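Local coordinates for protein beta-hexosaminidase Amuc_2018 (Akkermansia muciniphila, PDB 6JEB) that hydrolyses terminal, non-reducing N-acetyl-D-hexosamine residues from N-acetyl-beta-D-hexosaminides, including GlcNAc from chitobiose and terminally unbranched N-glycans, at residues G192-L197 with E223-Q228; G255-P260 with Q305-G310; V321-Q326 with L343-S348. All coordinates share one frame; numbering follows the deposited sequence.

Overall arrangement
All three contacts lie in the family 20 catalytic domain, a TIM barrel of eight parallel strands, and follow one another along the chain without interleaving. Contact 1 joins the turn into helix 195-200 to the loop before helix 230-246; contact 2 joins the loop after strand 251-253 to the end of strand 303-307; contact 3 pairs strands 320-323 and 342-345. The centres of contacts 1 and 2 are about 13 Å apart, those of contacts 2 and 3 about 10 Å, and those of contacts 1 and 3 about 23 Å. Contact 2 touches both others, and contacts 2 and 3 both touch the bound acetamide. Catalytic, substrate-binding and zinc-binding residues are thus spread over successive strand-end loops of one barrel.

Contact 1 of 3, residues G192-L197 with E223-Q228; sequences GHNQAL and ELVCPQ. With ZN (zinc ion), chain B.
A water molecule holds N194 and E223 together: it donates to the backbone O of E223 at 2.6 Å and accepts from the backbone N of N194 at 2.8 Å. Apart from this bridge the contact is van der Waals packing. The amide end of N194 reaches V225, its ND2 lying 3.7 Å from V225 CG1, while that same ND2 is hydrogen-bonded to P191 O. V225 turns CG1 away from its own carbonyl carbon (chi1 -70°), and this methyl also meets L197 CD2 at 3.9 Å, the two side chains crossing at about a right angle. Y236 of helix 230-246 closes over N194, L197 and V225. L224, in turn, lays its CD2 against G192 CA at 3.6 Å; a beta carbon on G192 would be pressed tightly against that methyl.

Each segment also contributes to a separate site. H193 turns away from 223-228, its ND1 hydrogen-bonded to D130 and its NE2 to E258, both of the charge relay system, whereas C226 SG binds the zinc ion at 2.3 Å together with C206, C267 and C270. The Q228 N-H points back to C226 SG, a bond that would probably temper the charge on the thiolate. Packing and one shared water, backed by a backbone bond between V225 and P191, thus tie the loop entering helix 195-200 to a zinc-binding loop.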
loop_
_atom_site.group_PDB
_atom_site.type_symbol
_atom_site.label_atom_id
_atom_site.label_comp_id
_atom_site.label_asym_id
_atom_site.label_seq_id
_atom_site.Cartn_x
_atom_site.Cartn_y
_atom_site.Cartn_z
ATOM N N GLY A 192 9.811 0.210 16.575
ATOM C CA GLY A 192 10.884 -0.576 16.007
ATOM C C GLY A 192 11.144 -0.246 14.554
ATOM O O GLY A 192 10.774 0.824 14.053
ATOM N N HIS A 193 11.789 -1.185 13.861
ATOM C CA HIS A 193 12.239 -0.964 12.488
ATOM C C HIS A 193 12.959 0.377 12.369
ATOM O O HIS A 193 12.758 1.148 11.426
ATOM C CB HIS A 193 11.084 -1.101 11.488
ATOM C CG HIS A 193 10.795 -2.522 11.114
ATOM N ND1 HIS A 193 11.496 -3.182 10.127
ATOM C CD2 HIS A 193 9.908 -3.420 11.613
ATOM C CE1 HIS A 193 11.041 -4.419 10.017
ATOM N NE2 HIS A 193 10.077 -4.591 10.909
ATOM N N ASN A 194 13.845 0.630 13.336
ATOM C CA ASN A 194 14.390 1.962 13.559
ATOM C C ASN A 194 15.915 1.984 13.565
ATOM O O ASN A 194 16.508 2.897 14.153
ATOM C CB ASN A 194 13.840 2.561 14.860
ATOM C CG ASN A 194 12.767 3.606 14.612
ATOM O OD1 ASN A 194 12.799 4.317 13.605
ATOM N ND2 ASN A 194 11.826 3.723 15.540
ATOM N N GLN A 195 16.575 1.022 12.914
ATOM C CA GLN A 195 18.039 1.042 12.944
ATOM C C GLN A 195 18.598 2.292 12.270
ATOM O O GLN A 195 19.619 2.830 12.713
ATOM C CB GLN A 195 18.645 -0.224 12.346
ATOM C CG GLN A 195 20.164 -0.273 12.540
ATOM C CD GLN A 195 20.745 -1.640 12.283
ATOM O OE1 GLN A 195 20.080 -2.657 12.507
ATOM N NE2 GLN A 195 21.991 -1.681 11.803
ATOM N N ALA A 196 17.949 2.776 11.205
ATOM C CA ALA A 196 18.455 3.972 10.536
ATOM C C ALA A 196 18.341 5.189 11.448
ATOM O O ALA A 196 19.284 5.990 11.554
ATOM C CB ALA A 196 17.736 4.193 9.202
ATOM N N LEU A 197 17.209 5.321 12.145
ATOM C CA LEU A 197 17.055 6.401 13.112
ATOM C C LEU A 197 18.086 6.292 14.234
ATOM O O LEU A 197 18.625 7.309 14.690
ATOM C CB LEU A 197 15.626 6.404 13.670
ATOM C CG LEU A 197 15.272 7.526 14.653
ATOM C CD1 LEU A 197 15.441 8.902 14.014
ATOM C CD2 LEU A 197 13.852 7.339 15.201
ATOM N N GLU A 223 15.974 -2.595 18.389
ATOM C CA GLU A 223 16.144 -1.215 18.842
ATOM C C GLU A 223 14.808 -0.478 18.812
ATOM O O GLU A 223 14.289 -0.159 17.738
ATOM C CB GLU A 223 17.168 -0.509 17.959
ATOM C CG GLU A 223 18.565 -1.079 18.067
ATOM C CD GLU A 223 19.162 -0.881 19.447
ATOM O OE1 GLU A 223 18.749 0.071 20.145
ATOM O OE2 GLU A 223 20.045 -1.674 19.835
ATOM N N LEU A 224 14.259 -0.174 19.985
ATOM C CA LEU A 224 13.031 0.599 20.091
ATOM C C LEU A 224 13.348 1.991 20.625
ATOM O O LEU A 224 14.174 2.143 21.534
ATOM C CB LEU A 224 12.033 -0.078 21.045
ATOM C CG LEU A 224 11.675 -1.546 20.789
ATOM C CD1 LEU A 224 10.503 -1.965 21.657
ATOM C CD2 LEU A 224 11.351 -1.799 19.322
ATOM N N VAL A 225 12.682 3.011 20.074
ATOM C CA VAL A 225 12.784 4.333 20.683
ATOM C C VAL A 225 12.316 4.249 22.138
ATOM O O VAL A 225 11.443 3.445 22.495
ATOM C CB VAL A 225 12.010 5.414 19.908
ATOM C CG1 VAL A 225 12.688 5.704 18.571
ATOM C CG2 VAL A 225 10.538 5.003 19.717
ATOM N N CYS A 226 12.926 5.068 22.996
ATOM C CA CYS A 226 12.614 5.034 24.418
ATOM C C CYS A 226 11.508 6.039 24.716
ATOM O O CYS A 226 11.734 7.249 24.575
ATOM C CB CYS A 226 13.850 5.358 25.241
ATOM S SG CYS A 226 13.497 5.304 27.024
ATOM N N PRO A 227 10.315 5.604 25.135
ATOM C CA PRO A 227 9.234 6.569 25.402
ATOM C C PRO A 227 9.525 7.520 26.548
ATOM O O PRO A 227 8.775 8.490 26.718
ATOM C CB PRO A 227 8.026 5.674 25.729
ATOM C CG PRO A 227 8.361 4.336 25.142
ATOM C CD PRO A 227 9.861 4.212 25.281
ATOM N N GLN A 228 10.566 7.274 27.343
ATOM C CA GLN A 228 10.839 8.148 28.479
ATOM C C GLN A 228 11.648 9.376 28.105
ATOM O O GLN A 228 11.834 10.258 28.953
ATOM C CB GLN A 228 11.584 7.385 29.579
ATOM C CG GLN A 228 11.089 5.955 29.808
ATOM C CD GLN A 228 9.572 5.818 29.756
ATOM O OE1 GLN A 228 8.824 6.715 30.163
ATOM N NE2 GLN A 228 9.112 4.681 29.262
HETATM ZN ZN ZN B . 13.684 3.024 27.520
HETATM O O HOH W 1 14.694 -1.130 15.355
#

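Contact 2 of 3, residues G255-P260 with Q305-G310; sequences GGDEAP and QFWYEG. With ACM (acetamide), chain C.
The indole of W307 carries the acetamide on one face, the methyl C2 standing 3.4 Å above the ring plane and over its centre. At the edge, near the ring plane, comes G256 N; G255 CA and D257 OD1 approach obliquely, OD1 lying 3.4 Å from W307 CD1. D257 and W307 run side by side in the same direction, with carboxylate and ring planes 54° apart. The D257 carboxylate is swung between its backbone N and carbonyl carbon (chi1 57°), which brings OD2 to the acetamide N; this hydrogen bond is very short and its exact length doubtful. Y352 OH is a further partner of the ligand. With an alanine in place of W307, the acetamide methyl would probably lose the flat wall beneath it and E187 its NE1 hydrogen bond.

The two backbones run in nearly the same direction, W307 N donating to G255 O at 2.8 Å, so the loop after strand 251-253 continues beside strand 303-307 at the rim of the TIM barrel. Here family 20 enzymes place an Asp-Glu pair: D257 binds substrate and E258 belongs to the active site, consistent with substrate-assisted catalysis in which the aspartate orients the substrate's own acetamido group. G256 has a positive phi at which a side chain would collide with the preceding carbonyl oxygen, and passes its O close to E309 CG.

E309 holds the backbone at E258. Its OE1 accepts E258 N at 2.8 Å in a nearly straight bond (164°), the donor standing above the carboxylate plane. R325 NH2 forms a salt bridge to the same oxygen, and a water that accepts from A259 N donates to it as well.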
loop_
_atom_site.group_PDB
_atom_site.type_symbol
_atom_site.label_atom_id
_atom_site.label_comp_id
_atom_site.label_asym_id
_atom_site.label_seq_id
_atom_site.Cartn_x
_atom_site.Cartn_y
_atom_site.Cartn_z
ATOM N N GLY A 255 3.112 2.126 11.752
ATOM C CA GLY A 255 3.829 0.867 11.712
ATOM C C GLY A 255 3.523 -0.009 12.910
ATOM O O GLY A 255 2.411 -0.530 13.039
ATOM N N GLY A 256 4.496 -0.188 13.797
ATOM C CA GLY A 256 4.293 -1.014 14.969
ATOM C C GLY A 256 4.596 -2.480 14.770
ATOM O O GLY A 256 4.371 -3.272 15.692
ATOM N N ASP A 257 5.102 -2.867 13.602
ATOM C CA ASP A 257 5.361 -4.267 13.317
ATOM C C ASP A 257 6.700 -4.716 13.893
ATOM O O ASP A 257 7.651 -3.935 14.007
ATOM C CB ASP A 257 5.352 -4.513 11.809
ATOM C CG ASP A 257 6.356 -3.644 11.059
ATOM O OD1 ASP A 257 6.477 -2.445 11.376
ATOM O OD2 ASP A 257 7.026 -4.165 10.145
ATOM N N GLU A 258 6.760 -5.996 14.261
ATOM C CA GLU A 258 8.015 -6.673 14.597
ATOM C C GLU A 258 8.841 -5.861 15.590
ATOM O O GLU A 258 10.023 -5.571 15.370
ATOM C CB GLU A 258 8.814 -7.026 13.340
ATOM C CG GLU A 258 8.014 -7.875 12.357
ATOM C CD GLU A 258 8.737 -8.115 11.044
ATOM O OE1 GLU A 258 9.383 -7.180 10.526
ATOM O OE2 GLU A 258 8.647 -9.242 10.514
ATOM N N ALA A 259 8.193 -5.486 16.694
ATOM C CA ALA A 259 8.781 -4.638 17.729
ATOM C C ALA A 259 8.885 -5.444 19.019
ATOM O O ALA A 259 8.098 -5.236 19.958
ATOM C CB ALA A 259 7.961 -3.364 17.932
ATOM N N PRO A 260 9.854 -6.358 19.113
ATOM C CA PRO A 260 10.033 -7.103 20.363
ATOM C C PRO A 260 10.441 -6.143 21.469
ATOM O O PRO A 260 11.130 -5.150 21.234
ATOM C CB PRO A 260 11.168 -8.074 20.029
ATOM C CG PRO A 260 11.970 -7.357 18.999
ATOM C CD PRO A 260 10.959 -6.600 18.165
ATOM N N GLN A 305 -2.727 4.683 11.896
ATOM C CA GLN A 305 -2.962 3.292 11.525
ATOM C C GLN A 305 -1.767 2.464 11.978
ATOM O O GLN A 305 -0.704 3.008 12.281
ATOM C CB GLN A 305 -3.160 3.109 10.016
ATOM C CG GLN A 305 -4.214 4.001 9.405
ATOM C CD GLN A 305 -4.369 3.744 7.922
ATOM O OE1 GLN A 305 -3.379 3.516 7.220
ATOM N NE2 GLN A 305 -5.605 3.776 7.433
ATOM N N PHE A 306 -1.943 1.138 12.010
ATOM C CA PHE A 306 -0.918 0.242 12.538
ATOM C C PHE A 306 -0.927 -1.071 11.771
ATOM O O PHE A 306 -1.976 -1.522 11.307
ATOM C CB PHE A 306 -1.183 -0.111 14.009
ATOM C CG PHE A 306 -1.454 1.079 14.883
ATOM C CD1 PHE A 306 -2.741 1.597 14.994
ATOM C CD2 PHE A 306 -0.432 1.665 15.619
ATOM C CE1 PHE A 306 -2.998 2.692 15.804
ATOM C CE2 PHE A 306 -0.688 2.760 16.429
ATOM C CZ PHE A 306 -1.973 3.268 16.523
ATOM N N TRP A 307 0.247 -1.708 11.682
ATOM C CA TRP A 307 0.297 -3.131 11.349
ATOM C C TRP A 307 -0.249 -3.914 12.537
ATOM O O TRP A 307 0.240 -3.759 13.661
ATOM C CB TRP A 307 1.735 -3.578 11.060
ATOM C CG TRP A 307 2.395 -2.875 9.904
ATOM C CD1 TRP A 307 3.436 -1.989 9.971
ATOM C CD2 TRP A 307 2.061 -2.996 8.510
ATOM N NE1 TRP A 307 3.768 -1.545 8.709
ATOM C CE2 TRP A 307 2.938 -2.148 7.795
ATOM C CE3 TRP A 307 1.116 -3.746 7.799
ATOM C CZ2 TRP A 307 2.895 -2.027 6.408
ATOM C CZ3 TRP A 307 1.071 -3.624 6.415
ATOM C CH2 TRP A 307 1.957 -2.770 5.735
ATOM N N TYR A 308 -1.265 -4.743 12.304
ATOM C CA TYR A 308 -1.839 -5.529 13.392
ATOM C C TYR A 308 -0.858 -6.607 13.836
ATOM O O TYR A 308 -0.375 -7.393 13.016
ATOM C CB TYR A 308 -3.133 -6.188 12.921
ATOM C CG TYR A 308 -3.861 -6.913 14.025
ATOM C CD1 TYR A 308 -4.263 -6.243 15.172
ATOM C CD2 TYR A 308 -4.155 -8.267 13.918
ATOM C CE1 TYR A 308 -4.947 -6.903 16.193
ATOM C CE2 TYR A 308 -4.834 -8.940 14.936
ATOM C CZ TYR A 308 -5.225 -8.249 16.069
ATOM O OH TYR A 308 -5.902 -8.894 17.083
ATOM N N GLU A 309 -0.568 -6.655 15.139
ATOM C CA GLU A 309 0.416 -7.595 15.669
ATOM C C GLU A 309 -0.199 -8.674 16.558
ATOM O O GLU A 309 0.521 -9.338 17.308
ATOM C CB GLU A 309 1.574 -6.866 16.361
ATOM C CG GLU A 309 2.518 -6.182 15.368
ATOM C CD GLU A 309 3.304 -7.177 14.525
ATOM O OE1 GLU A 309 4.451 -7.497 14.883
ATOM O OE2 GLU A 309 2.774 -7.654 13.501
ATOM N N GLY A 310 -1.513 -8.872 16.475
ATOM C CA GLY A 310 -2.150 -9.997 17.122
ATOM C C GLY A 310 -2.624 -9.766 18.540
ATOM O O GLY A 310 -3.187 -10.689 19.141
HETATM C C1 ACM C . 5.542 -6.388 8.068
HETATM O O ACM C . 5.486 -7.242 7.242
HETATM N N ACM C . 6.758 -6.233 8.802
HETATM C C2 ACM C . 4.388 -5.457 8.395
HETATM O O HOH W 2 1.083 -2.674 15.989
HETATM O O HOH W 3 5.540 -6.694 17.299
#

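Contact 3 of 3, residues V321-Q326 with L343-S348; sequences VYAWRQ and LIMASS. With ACM (acetamide), chain C.
Y322 and I344 lie side by side on the same face of the sheet and point the same way, the isoleucine laying its CD1 over the phenol ring. This CH-pi contact puts I344 CD1 4.0 Å from the centroid of the Y322 ring and somewhat toward its rim, while CG2 meets the flank of the ring at CD2 and CE2. A346 CB comes to the ring's edge. The phenol OH is bonded to Q305 OE1, which fixes the far end of the ring.

V321, A323 and L343 share the other face. In one of two deposited conformers L343 CD1 lies near V321 CG2 and A323 CB, a detail that is doubtful for that reason. The parallel strands are joined by I344 N donating to V321 O at 2.9 Å and A323 N to I344 O; just past strand 342-345, A346 N donates to A323 O. Farther on, W324 O takes the N-H of S348 at 2.9 Å. W324 itself swings its indole between backbone N and carbonyl carbon (chi1 69°), and the ring is sandwiched: R325 CG over one face, the acetamide over the opposite one.

Strands 320-323 and 342-345 are linked through helix 329-339 in a beta-alpha-beta unit of the barrel. That helix packs on V321, A323 and L343, whereas Y322 and I344 face inward to W92 of strand 92-97; strands 303-307 and 392-399 flank the pair in the sheet.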
loop_
_atom_site.group_PDB
_atom_site.type_symbol
_atom_site.label_atom_id
_atom_site.label_comp_id
_atom_site.label_asym_id
_atom_site.label_seq_id
_atom_site.Cartn_x
_atom_site.Cartn_y
_atom_site.Cartn_z
ATOM N N VAL A 321 -6.289 -1.076 11.715
ATOM C CA VAL A 321 -5.110 -1.930 11.705
ATOM C C VAL A 321 -5.102 -2.756 10.426
ATOM O O VAL A 321 -6.148 -3.003 9.816
ATOM C CB VAL A 321 -5.041 -2.836 12.956
ATOM C CG1 VAL A 321 -5.025 -1.992 14.238
ATOM C CG2 VAL A 321 -6.193 -3.835 12.972
ATOM N N TYR A 322 -3.904 -3.178 10.014
ATOM C CA TYR A 322 -3.705 -3.984 8.813
ATOM C C TYR A 322 -3.377 -5.412 9.229
ATOM O O TYR A 322 -2.346 -5.653 9.868
ATOM C CB TYR A 322 -2.531 -3.456 7.988
ATOM C CG TYR A 322 -2.707 -2.109 7.331
ATOM C CD1 TYR A 322 -2.764 -0.936 8.079
ATOM C CD2 TYR A 322 -2.752 -2.001 5.949
ATOM C CE1 TYR A 322 -2.893 0.300 7.458
ATOM C CE2 TYR A 322 -2.872 -0.770 5.326
ATOM C CZ TYR A 322 -2.936 0.373 6.081
ATOM O OH TYR A 322 -3.050 1.583 5.440
ATOM N N ALA A 323 -4.227 -6.360 8.837
ATOM C CA ALA A 323 -3.942 -7.770 9.073
ATOM C C ALA A 323 -2.941 -8.256 8.035
ATOM O O ALA A 323 -3.150 -8.079 6.833
ATOM C CB ALA A 323 -5.230 -8.590 8.975
ATOM N N TRP A 324 -1.846 -8.848 8.494
ATOM C CA TRP A 324 -0.805 -9.289 7.571
ATOM C C TRP A 324 -0.188 -10.638 7.903
ATOM O O TRP A 324 0.231 -11.342 6.978
ATOM C CB TRP A 324 0.316 -8.243 7.479
ATOM C CG TRP A 324 1.161 -8.093 8.723
ATOM C CD1 TRP A 324 0.879 -7.333 9.825
ATOM C CD2 TRP A 324 2.445 -8.690 8.966
ATOM N NE1 TRP A 324 1.905 -7.429 10.739
ATOM C CE2 TRP A 324 2.876 -8.255 10.236
ATOM C CE3 TRP A 324 3.265 -9.561 8.237
ATOM C CZ2 TRP A 324 4.098 -8.649 10.785
ATOM C CZ3 TRP A 324 4.475 -9.948 8.782
ATOM C CH2 TRP A 324 4.879 -9.494 10.047
ATOM N N ARG A 325 -0.120 -11.037 9.167
ATOM C CA ARG A 325 0.637 -12.224 9.520
ATOM C C ARG A 325 -0.003 -13.483 8.963
ATOM O O ARG A 325 -1.230 -13.635 8.964
ATOM C CB ARG A 325 0.793 -12.314 11.031
ATOM C CG ARG A 325 1.783 -11.285 11.532
ATOM C CD ARG A 325 2.154 -11.498 12.959
ATOM N NE ARG A 325 3.216 -10.590 13.397
ATOM C CZ ARG A 325 4.512 -10.899 13.411
ATOM N NH1 ARG A 325 4.920 -12.095 13.008
ATOM N NH2 ARG A 325 5.400 -10.020 13.850
ATOM N N GLN A 326 0.850 -14.389 8.489
ATOM C CA GLN A 326 0.395 -15.628 7.879
ATOM C C GLN A 326 -0.449 -16.436 8.857
ATOM O O GLN A 326 -0.135 -16.534 10.047
ATOM C CB GLN A 326 1.612 -16.438 7.427
ATOM C CG GLN A 326 1.321 -17.882 7.060
ATOM C CD GLN A 326 1.776 -18.854 8.133
ATOM O OE1 GLN A 326 2.968 -18.951 8.435
ATOM N NE2 GLN A 326 0.828 -19.577 8.721
ATOM N N LEU A 343 -10.410 -2.712 9.961
ATOM C CA LEU A 343 -9.416 -3.649 9.462
ATOM C C LEU A 343 -9.193 -3.442 7.973
ATOM O O LEU A 343 -10.151 -3.316 7.207
ATOM C CB LEU A 343 -9.860 -5.091 9.726
ATOM C CG LEU A 343 -8.851 -6.174 9.350
ATOM C CD1 LEU A 343 -7.586 -5.999 10.173
ATOM C CD2 LEU A 343 -9.442 -7.562 9.555
ATOM N N ILE A 344 -7.924 -3.417 7.569
ATOM C CA ILE A 344 -7.538 -3.482 6.165
ATOM C C ILE A 344 -6.836 -4.820 5.973
ATOM O O ILE A 344 -5.968 -5.187 6.771
ATOM C CB ILE A 344 -6.638 -2.298 5.765
ATOM C CG1 ILE A 344 -7.438 -0.988 5.817
ATOM C CG2 ILE A 344 -6.066 -2.502 4.367
ATOM C CD1 ILE A 344 -6.577 0.267 5.748
ATOM N N MET A 345 -7.226 -5.560 4.941
ATOM C CA MET A 345 -6.690 -6.895 4.702
ATOM C C MET A 345 -5.420 -6.795 3.861
ATOM O O MET A 345 -5.468 -6.368 2.705
ATOM C CB MET A 345 -7.744 -7.751 3.998
ATOM C CG MET A 345 -7.313 -9.180 3.714
ATOM S SD MET A 345 -6.716 -10.045 5.183
ATOM C CE MET A 345 -8.174 -10.057 6.230
ATOM N N ALA A 346 -4.286 -7.202 4.443
ATOM C CA ALA A 346 -2.998 -7.230 3.758
ATOM C C ALA A 346 -2.316 -8.580 3.951
ATOM O O ALA A 346 -1.086 -8.661 3.974
ATOM C CB ALA A 346 -2.097 -6.088 4.231
ATOM N N SER A 347 -3.107 -9.647 4.086
ATOM C CA SER A 347 -2.584 -10.965 4.427
ATOM C C SER A 347 -1.400 -11.340 3.549
ATOM O O SER A 347 -1.495 -11.332 2.317
ATOM C CB SER A 347 -3.670 -12.015 4.244
ATOM O OG SER A 347 -3.069 -13.300 4.196
ATOM N N SER A 348 -0.288 -11.699 4.195
ATOM C CA SER A 348 0.925 -12.024 3.459
ATOM C C SER A 348 0.777 -13.282 2.615
ATOM O O SER A 348 1.603 -13.517 1.731
ATOM C CB SER A 348 2.107 -12.149 4.419
ATOM O OG SER A 348 1.922 -13.225 5.320
HETATM C C1 ACM C . 5.542 -6.388 8.068
HETATM O O ACM C . 5.486 -7.242 7.242
HETATM N N ACM C . 6.758 -6.233 8.802
HETATM C C2 ACM C . 4.388 -5.457 8.395
HETATM O O HOH W 4 -2.989 -14.098 6.704
#